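Local coordinates for immunity protein 52 domain-containing protein (Burkholderia pseudomallei K96243, PDB 4RHO), which is of unknown function but probably acts as an immunity protein of the Imm52 family, protecting its bacterium from a cognate toxin, at residues A[20-25]-A[153-158]; A[164-169]-A[188-193]. One frame throughout, in Å; residues are numbered along the deposited sequence.

Contact 1: residues A[20-25]-A[153-158]; sequences MEIKAM and DVVTTI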
loop_
_atom_site.group_PDB
_atom_site.type_symbol
_atom_site.label_atom_id
_atom_site.label_comp_id
_atom_site.label_asym_id
_atom_site.label_seq_id
_atom_site.Cartn_x
_atom_site.Cartn_y
_atom_site.Cartn_z
HETATM N N MSE A 20 6.403 6.073 5.348
HETATM C CA MSE A 20 5.046 5.503 5.454
HETATM C C MSE A 20 4.877 4.309 4.478
HETATM O O MSE A 20 5.344 4.376 3.333
HETATM C CB MSE A 20 3.988 6.603 5.153
HETATM C CG MSE A 20 2.536 6.161 5.404
HETATM SE SE MSE A 20 2.172 5.655 7.268
HETATM C CE MSE A 20 2.948 7.149 8.143
ATOM N N GLU A 21 4.224 3.228 4.930
ATOM C CA GLU A 21 4.049 2.046 4.093
ATOM C C GLU A 21 2.598 1.546 4.142
ATOM O O GLU A 21 2.054 1.324 5.228
ATOM C CB GLU A 21 5.018 0.933 4.521
ATOM C CG GLU A 21 5.124 -0.204 3.515
ATOM C CD GLU A 21 6.156 -1.266 3.859
ATOM O OE1 GLU A 21 6.582 -1.329 5.038
ATOM O OE2 GLU A 21 6.513 -2.060 2.957
ATOM N N ILE A 22 1.966 1.387 2.957
ATOM C CA ILE A 22 0.591 0.880 2.844
ATOM C C ILE A 22 0.616 -0.498 2.161
ATOM O O ILE A 22 0.966 -0.596 0.984
ATOM C CB ILE A 22 -0.324 1.888 2.074
ATOM C CG1 ILE A 22 -0.074 3.346 2.538
ATOM C CG2 ILE A 22 -1.793 1.504 2.217
ATOM C CD1 ILE A 22 -0.731 4.392 1.668
ATOM N N LYS A 23 0.332 -1.562 2.925
ATOM C CA LYS A 23 0.418 -2.928 2.415
ATOM C C LYS A 23 -0.957 -3.565 2.356
ATOM O O LYS A 23 -1.662 -3.595 3.362
ATOM C CB LYS A 23 1.362 -3.776 3.293
ATOM C CG LYS A 23 2.809 -3.265 3.315
ATOM C CD LYS A 23 3.678 -4.023 4.342
ATOM C CE LYS A 23 3.308 -3.690 5.776
ATOM N NZ LYS A 23 4.182 -4.396 6.747
ATOM N N ALA A 24 -1.341 -4.095 1.177
ATOM C CA ALA A 24 -2.652 -4.711 1.002
ATOM C C ALA A 24 -2.535 -6.172 0.545
ATOM O O ALA A 24 -1.639 -6.514 -0.226
ATOM C CB ALA A 24 -3.468 -3.918 0.001
HETATM N N MSE A 25 -3.438 -7.034 1.039
HETATM C CA MSE A 25 -3.524 -8.429 0.602
HETATM C C MSE A 25 -4.870 -8.677 -0.049
HETATM O O MSE A 25 -5.908 -8.340 0.535
HETATM C CB MSE A 25 -3.317 -9.384 1.781
HETATM C CG MSE A 25 -1.985 -9.199 2.487
HETATM SE SE MSE A 25 -1.858 -10.260 4.119
HETATM C CE MSE A 25 -1.671 -11.992 3.341
ATOM N N ASP A 153 -7.961 8.754 2.213
ATOM C CA ASP A 153 -8.293 8.876 0.786
ATOM C C ASP A 153 -7.453 7.917 -0.058
ATOM O O ASP A 153 -7.967 7.320 -1.008
ATOM C CB ASP A 153 -8.087 10.326 0.299
ATOM C CG ASP A 153 -9.093 11.324 0.865
ATOM O OD1 ASP A 153 -10.167 10.880 1.348
ATOM O OD2 ASP A 153 -8.844 12.543 0.750
ATOM N N VAL A 154 -6.159 7.782 0.271
ATOM C CA VAL A 154 -5.261 6.893 -0.472
ATOM C C VAL A 154 -5.647 5.418 -0.213
ATOM O O VAL A 154 -5.745 4.639 -1.162
ATOM C CB VAL A 154 -3.771 7.163 -0.126
ATOM C CG1 VAL A 154 -2.851 6.186 -0.863
ATOM C CG2 VAL A 154 -3.393 8.610 -0.450
ATOM N N VAL A 155 -5.989 5.078 1.059
ATOM C CA VAL A 155 -6.404 3.710 1.426
ATOM C C VAL A 155 -7.738 3.328 0.704
ATOM O O VAL A 155 -7.847 2.216 0.171
ATOM C CB VAL A 155 -6.526 3.540 2.974
ATOM C CG1 VAL A 155 -7.153 2.190 3.335
ATOM C CG2 VAL A 155 -5.168 3.701 3.647
ATOM N N THR A 156 -8.735 4.271 0.674
ATOM C CA THR A 156 -10.026 4.025 0.024
ATOM C C THR A 156 -9.829 3.768 -1.481
ATOM O O THR A 156 -10.495 2.900 -2.049
ATOM C CB THR A 156 -10.969 5.201 0.268
ATOM O OG1 THR A 156 -11.039 5.450 1.670
ATOM C CG2 THR A 156 -12.376 4.951 -0.296
ATOM N N THR A 157 -8.908 4.523 -2.124
ATOM C CA THR A 157 -8.615 4.329 -3.548
ATOM C C THR A 157 -8.027 2.919 -3.778
ATOM O O THR A 157 -8.397 2.251 -4.737
ATOM C CB THR A 157 -7.660 5.424 -4.051
ATOM O OG1 THR A 157 -8.221 6.699 -3.754
ATOM C CG2 THR A 157 -7.387 5.313 -5.546
ATOM N N ILE A 158 -7.154 2.450 -2.846
ATOM C CA ILE A 158 -6.546 1.110 -2.932
ATOM C C ILE A 158 -7.625 0.018 -2.723
ATOM O O ILE A 158 -7.600 -1.017 -3.404
ATOM C CB ILE A 158 -5.382 0.971 -1.903
ATOM C CG1 ILE A 158 -4.221 1.943 -2.253
ATOM C CG2 ILE A 158 -4.886 -0.486 -1.827
ATOM C CD1 ILE A 158 -3.144 2.095 -1.140
#

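Contact 2: residues A[164-169]-A[188-193]; sequences PLVVEA and WMLYLP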
loop_
_atom_site.group_PDB
_atom_site.type_symbol
_atom_site.label_atom_id
_atom_site.label_comp_id
_atom_site.label_asym_id
_atom_site.label_seq_id
_atom_site.Cartn_x
_atom_site.Cartn_y
_atom_site.Cartn_z
ATOM N N PRO A 164 -9.407 -5.470 -1.395
ATOM C CA PRO A 164 -8.520 -6.331 -0.603
ATOM C C PRO A 164 -9.209 -6.988 0.586
ATOM O O PRO A 164 -10.302 -6.589 0.980
ATOM C CB PRO A 164 -7.436 -5.366 -0.131
ATOM C CG PRO A 164 -8.109 -4.052 -0.080
ATOM C CD PRO A 164 -9.068 -4.042 -1.223
ATOM N N LEU A 165 -8.527 -7.967 1.193
ATOM C CA LEU A 165 -8.986 -8.642 2.403
ATOM C C LEU A 165 -8.453 -7.932 3.638
ATOM O O LEU A 165 -8.900 -8.211 4.755
ATOM C CB LEU A 165 -8.525 -10.119 2.393
ATOM C CG LEU A 165 -9.065 -10.967 1.242
ATOM C CD1 LEU A 165 -8.252 -12.198 1.062
ATOM C CD2 LEU A 165 -10.528 -11.316 1.455
ATOM N N VAL A 166 -7.455 -7.026 3.441
ATOM C CA VAL A 166 -6.826 -6.264 4.528
ATOM C C VAL A 166 -5.880 -5.202 3.943
ATOM O O VAL A 166 -5.182 -5.467 2.961
ATOM C CB VAL A 166 -6.065 -7.202 5.535
ATOM C CG1 VAL A 166 -5.007 -8.035 4.822
ATOM C CG2 VAL A 166 -5.444 -6.398 6.679
ATOM N N VAL A 167 -5.865 -4.005 4.542
ATOM C CA VAL A 167 -4.886 -2.973 4.203
ATOM C C VAL A 167 -4.234 -2.459 5.487
ATOM O O VAL A 167 -4.936 -2.041 6.411
ATOM C CB VAL A 167 -5.500 -1.804 3.382
ATOM C CG1 VAL A 167 -4.426 -0.790 3.000
ATOM C CG2 VAL A 167 -6.219 -2.319 2.143
ATOM N N GLU A 168 -2.899 -2.511 5.555
ATOM C CA GLU A 168 -2.150 -2.011 6.709
ATOM C C GLU A 168 -1.451 -0.710 6.363
ATOM O O GLU A 168 -0.779 -0.628 5.334
ATOM C CB GLU A 168 -1.120 -3.053 7.184
ATOM C CG GLU A 168 -1.730 -4.371 7.608
ATOM C CD GLU A 168 -0.704 -5.421 7.977
ATOM O OE1 GLU A 168 -0.209 -6.116 7.060
ATOM O OE2 GLU A 168 -0.346 -5.505 9.172
ATOM N N ALA A 169 -1.639 0.317 7.184
ATOM C CA ALA A 169 -0.971 1.595 6.983
ATOM C C ALA A 169 -0.239 2.011 8.249
ATOM O O ALA A 169 -0.863 2.166 9.295
ATOM C CB ALA A 169 -1.981 2.661 6.577
ATOM N N TRP A 188 -1.206 3.224 12.034
ATOM C CA TRP A 188 -1.999 4.443 11.855
ATOM C C TRP A 188 -3.437 4.077 11.484
ATOM O O TRP A 188 -4.382 4.536 12.135
ATOM C CB TRP A 188 -1.377 5.353 10.767
ATOM C CG TRP A 188 -1.894 6.777 10.785
ATOM C CD1 TRP A 188 -2.963 7.256 11.489
ATOM C CD2 TRP A 188 -1.330 7.901 10.096
ATOM N NE1 TRP A 188 -3.093 8.611 11.289
ATOM C CE2 TRP A 188 -2.104 9.033 10.436
ATOM C CE3 TRP A 188 -0.217 8.073 9.254
ATOM C CZ2 TRP A 188 -1.823 10.312 9.934
ATOM C CZ3 TRP A 188 0.048 9.336 8.744
ATOM C CH2 TRP A 188 -0.749 10.435 9.080
HETATM N N MSE A 189 -3.597 3.204 10.458
HETATM C CA MSE A 189 -4.912 2.774 9.945
HETATM C C MSE A 189 -4.930 1.307 9.621
HETATM O O MSE A 189 -3.961 0.794 9.062
HETATM C CB MSE A 189 -5.268 3.545 8.690
HETATM C CG MSE A 189 -5.582 4.930 8.926
HETATM SE SE MSE A 189 -5.989 5.785 7.298
HETATM C CE MSE A 189 -6.372 7.488 8.004
ATOM N N LEU A 190 -6.103 0.681 9.751
ATOM C CA LEU A 190 -6.292 -0.702 9.332
ATOM C C LEU A 190 -7.645 -0.876 8.662
ATOM O O LEU A 190 -8.679 -0.625 9.287
ATOM C CB LEU A 190 -6.168 -1.657 10.536
ATOM C CG LEU A 190 -6.464 -3.136 10.245
ATOM C CD1 LEU A 190 -5.377 -3.752 9.387
ATOM C CD2 LEU A 190 -6.626 -3.915 11.526
ATOM N N TYR A 191 -7.649 -1.324 7.392
ATOM C CA TYR A 191 -8.890 -1.623 6.687
ATOM C C TYR A 191 -9.216 -3.105 6.776
ATOM O O TYR A 191 -8.351 -3.948 6.530
ATOM C CB TYR A 191 -8.812 -1.185 5.206
ATOM C CG TYR A 191 -9.960 -1.719 4.364
ATOM C CD1 TYR A 191 -11.206 -1.092 4.368
ATOM C CD2 TYR A 191 -9.820 -2.888 3.616
ATOM C CE1 TYR A 191 -12.277 -1.599 3.628
ATOM C CE2 TYR A 191 -10.883 -3.403 2.866
ATOM C CZ TYR A 191 -12.111 -2.758 2.878
ATOM O OH TYR A 191 -13.160 -3.263 2.145
ATOM N N LEU A 192 -10.466 -3.422 7.102
ATOM C CA LEU A 192 -10.964 -4.792 7.092
ATOM C C LEU A 192 -12.301 -4.847 6.360
ATOM O O LEU A 192 -13.113 -3.938 6.499
ATOM C CB LEU A 192 -11.109 -5.335 8.536
ATOM C CG LEU A 192 -9.798 -5.536 9.309
ATOM C CD1 LEU A 192 -10.067 -5.823 10.755
ATOM C CD2 LEU A 192 -8.955 -6.657 8.690
ATOM N N PRO A 193 -12.525 -5.866 5.500
ATOM C CA PRO A 193 -13.779 -5.894 4.713
ATOM C C PRO A 193 -14.985 -6.327 5.564
ATOM O O PRO A 193 -15.750 -7.203 5.164
ATOM C CB PRO A 193 -13.475 -6.897 3.599
ATOM C CG PRO A 193 -12.463 -7.809 4.181
ATOM C CD PRO A 193 -11.646 -7.006 5.171
#

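Contact 1: residues A[20-25]-A[153-158]
Ile-22 and Ala-24 of a sheet strand meet Val-154, Val-155 and Ile-158 of a helix. This is helix-on-sheet packing: helix 148-162 lies over one face of the antiparallel sheet, against strand 20-26. The two segments run nearly parallel, with 23° between their directions and 10.4 Å between their axes. That spacing is bridged by aliphatic side chains alone.

Ile-22 makes three of the four side-chain contacts, and its two branches reach different residues of the helix. Its CG1 arm lies beside the backbone N (chi1 -43°) and is extended beyond CG1. This brings CD1 to 3.8 Å from CG1 of Val-154, where the two side chains cross at about a right angle. The other branch, CG2, meets CD1 of Ile-158 at 3.7 Å, and here the side chains approach at a slant. Val-155 adds a looser touch from its CG2 on the same methyl of Ile-22.

Ile-158 is split in a similar way, with CD1 serving Ile-22 and CG2 turned to Ala-24. The alternation of the strand puts Lys-23 on the other face, away from the helix. Val-154 and Ile-158 also pack against helix 36-51, on Leu-50 and Val-46, so they lie where the strand and the two helices meet. Further along the strand the small side chain of Ala-24 puts its CB 4.1 Å from CG2 of Ile-158.

Contact 2: residues A[164-169]-A[188-193]
An antiparallel strand pair, with a classic beta bulge at one end, joins Val-167, Glu-168 and Ala-169 to Tyr-191, Leu-190 and Met-189. Val-167 and Tyr-191 form a hydrogen-bonded pair. Tyr-191 N gives a bond of 3.0 Å to Val-167 O, and Tyr-191 O accepts from Val-167 N. Ala-169 and Met-189 form the next such pair. At the bulge Ala-169 O takes Met-189 N at 3.1 Å and, more weakly, Trp-188 N, while Trp-188 NE1 bonds Val-224 O.

Side chains alternate between the faces. On the helix face, Val-167 CB sits 3.8 Å from Tyr-191 CB. The Tyr-191 ring runs on to Pro-164, whose O lies at the ring edge, in plane, 3.7 Å from CE2. On the other face Leu-190 has CG anti to its backbone N (chi1 175°), which carries CD1 back over the neighbouring strand. There CD1 meets Val-166 CG2 at 3.8 Å and lies alongside Glu-168 CG. Glu-168 OE2 hydrogen-bonds to both Tyr-256 OH and Gly-185 N. Backbone bonds set the register. Apolar contacts line the Val-167 and Tyr-191 face, while the Leu-190 face mixes them with the hydrogen-bonded Glu-168.

Both contacts are buried, but contact 1 lies nearer the centre of the chain. They share one sheet, in which strands 20-26 and 166-171 are neighbours. Contact 1 is layer packing between helix and sheet and rests on apolar side chains. Contact 2 lies within the sheet and adds backbone hydrogen bonds, with a larger buried surface. Helix 148-162 leads through a short connection into strand 166-171. Val-167 touches both Ile-22 and Ala-24, continuing the apolar layer beneath the helix. The same helix extends over contact 2, where Leu-151 meets Trp-188 and Met-189. Probable hydrogen bonds from Leu-165 N and Glu-168 N to 20-25 join the two contacts.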